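Local coordinates for protein beta-xylanase (PDB 7NWN) that probably binds plant polysaccharides through a calcium-containing family 9 carbohydrate-binding module of a hyperthermostable, multimodular xylanase-glucuronoyl esterase, at residues Ile23-Gly28 / Ile200-Arg205. Numbering follows the deposited sequence.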
# COMPACT_ATOMS: atom_id res chain seq x y z
N ILE A 23 -5.87 -6.31 9.46
CA ILE A 23 -6.78 -5.26 8.97
C ILE A 23 -7.90 -5.94 8.15
O ILE A 23 -7.63 -6.80 7.29
CB ILE A 23 -5.99 -4.24 8.11
CG1 ILE A 23 -4.97 -3.48 8.97
CG2 ILE A 23 -6.91 -3.28 7.35
CD1 ILE A 23 -3.89 -2.78 8.16
N TYR A 24 -9.16 -5.59 8.48
CA TYR A 24 -10.34 -6.05 7.75
C TYR A 24 -10.56 -5.03 6.62
O TYR A 24 -10.55 -3.85 6.88
CB TYR A 24 -11.55 -6.17 8.72
CG TYR A 24 -11.35 -7.30 9.71
CD1 TYR A 24 -11.68 -8.60 9.37
CD2 TYR A 24 -10.72 -7.07 10.94
CE1 TYR A 24 -11.45 -9.66 10.25
CE2 TYR A 24 -10.49 -8.11 11.84
CZ TYR A 24 -10.86 -9.41 11.49
OH TYR A 24 -10.62 -10.44 12.33
N VAL A 25 -10.61 -5.50 5.38
CA VAL A 25 -10.73 -4.65 4.21
C VAL A 25 -12.13 -4.80 3.61
O VAL A 25 -12.54 -5.90 3.19
CB VAL A 25 -9.69 -5.09 3.18
CG1 VAL A 25 -9.66 -4.17 1.94
CG2 VAL A 25 -8.31 -5.25 3.84
N SER A 26 -12.82 -3.67 3.51
CA SER A 26 -14.12 -3.61 2.84
C SER A 26 -14.02 -3.64 1.31
O SER A 26 -13.01 -3.25 0.72
CB SER A 26 -14.82 -2.38 3.28
OG SER A 26 -15.03 -2.48 4.66
N TYR A 27 -15.15 -4.03 0.70
CA TYR A 27 -15.31 -4.27 -0.72
C TYR A 27 -15.70 -2.94 -1.37
O TYR A 27 -16.56 -2.21 -0.86
CB TYR A 27 -16.42 -5.30 -0.97
CG TYR A 27 -16.61 -5.58 -2.44
CD1 TYR A 27 -17.49 -4.83 -3.21
CD2 TYR A 27 -15.91 -6.60 -3.05
CE1 TYR A 27 -17.65 -5.07 -4.57
CE2 TYR A 27 -16.05 -6.84 -4.41
CZ TYR A 27 -16.93 -6.09 -5.17
OH TYR A 27 -17.04 -6.40 -6.49
N GLY A 28 -15.04 -2.63 -2.49
CA GLY A 28 -15.33 -1.37 -3.18
C GLY A 28 -14.35 -1.15 -4.32
O GLY A 28 -13.29 -1.78 -4.35
N ILE A 200 -4.31 -9.04 6.01
CA ILE A 200 -5.56 -8.41 5.66
C ILE A 200 -6.57 -9.53 5.41
O ILE A 200 -6.26 -10.53 4.78
CB ILE A 200 -5.38 -7.50 4.41
CG1 ILE A 200 -4.86 -8.26 3.18
CG2 ILE A 200 -4.48 -6.32 4.79
CD1 ILE A 200 -4.76 -7.44 1.88
N LYS A 201 -7.79 -9.28 5.87
CA LYS A 201 -8.88 -10.20 5.58
C LYS A 201 -9.99 -9.42 4.88
O LYS A 201 -10.40 -8.36 5.38
CB LYS A 201 -9.37 -10.84 6.89
CG LYS A 201 -10.54 -11.84 6.74
CD LYS A 201 -10.70 -12.70 7.97
CE LYS A 201 -11.65 -13.86 7.81
NZ LYS A 201 -12.42 -13.95 9.07
N LEU A 202 -10.38 -9.92 3.70
CA LEU A 202 -11.36 -9.31 2.81
C LEU A 202 -12.76 -9.67 3.30
O LEU A 202 -13.03 -10.85 3.56
CB LEU A 202 -11.15 -9.86 1.40
CG LEU A 202 -9.72 -9.74 0.88
CD1 LEU A 202 -9.65 -9.99 -0.61
CD2 LEU A 202 -9.14 -8.40 1.26
N LYS A 203 -13.60 -8.64 3.47
CA LYS A 203 -15.02 -8.81 3.80
C LYS A 203 -15.91 -7.85 2.98
O LYS A 203 -15.43 -6.97 2.24
CB LYS A 203 -15.15 -8.51 5.30
CG LYS A 203 -14.95 -7.04 5.68
CD LYS A 203 -15.30 -6.79 7.13
CE LYS A 203 -15.39 -5.34 7.56
NZ LYS A 203 -16.21 -4.57 6.61
N GLY A 204 -17.24 -8.08 3.07
CA GLY A 204 -18.27 -7.09 2.77
C GLY A 204 -18.81 -7.19 1.34
O GLY A 204 -19.51 -6.29 0.89
N ARG A 205 -18.43 -8.22 0.58
CA ARG A 205 -18.96 -8.29 -0.77
C ARG A 205 -20.35 -8.91 -0.69
O ARG A 205 -20.49 -9.98 -0.11
CB ARG A 205 -18.11 -9.20 -1.65
CG ARG A 205 -18.52 -9.11 -3.10
CD ARG A 205 -17.78 -10.18 -3.83
NE ARG A 205 -17.97 -10.01 -5.24
CZ ARG A 205 -18.95 -10.58 -5.94
NH1 ARG A 205 -19.81 -11.39 -5.32
NH2 ARG A 205 -19.05 -10.36 -7.23
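V25 and L202 sit side by side on neighbouring parallel strands, a pairing of the N-terminal strand 22-25 with the last strand, 198-202, in one sheet of the beta-sandwich of this family 9 carbohydrate-binding module. Three backbone hydrogen bonds zip the pair together, among them V25 N to K201 O (2.9 Å) and a nearly straight K203 N to V25 O (179°).

Packing is tight on the face carrying V25, I200 and L202, where branched aliphatic side chains suit a buried sheet surface; I23, partly exposed, is the looser end of this face. CG2 of V25 lies 3.7 Å from CB of I200, while CD2 of L202 reaches CB of V25 (3.9 Å). From strand 58-66, L63 meets V25 and I200, and W65 meets V25 and L202.

The other face is looser and nearer solvent. There Y24 and K201 run side by side, CD of K201 coming obliquely to within 3.9 Å of CE1 of Y24. K203 bends at its last torsion (chi4 48°), and its NZ donates a 3.1 Å hydrogen bond to S26 OG just past the strand pairing.

Beyond the strands Y27 packs on R205, whose NE makes a salt bridge to D67. Were Y27 an alanine, the aliphatic stem of R205 would probably lose the ring it lies against, and W65 its edge-to-face partner. CG of R205 sits over one ring face of Y27, offset toward the rim, 3.8 Å from the centroid.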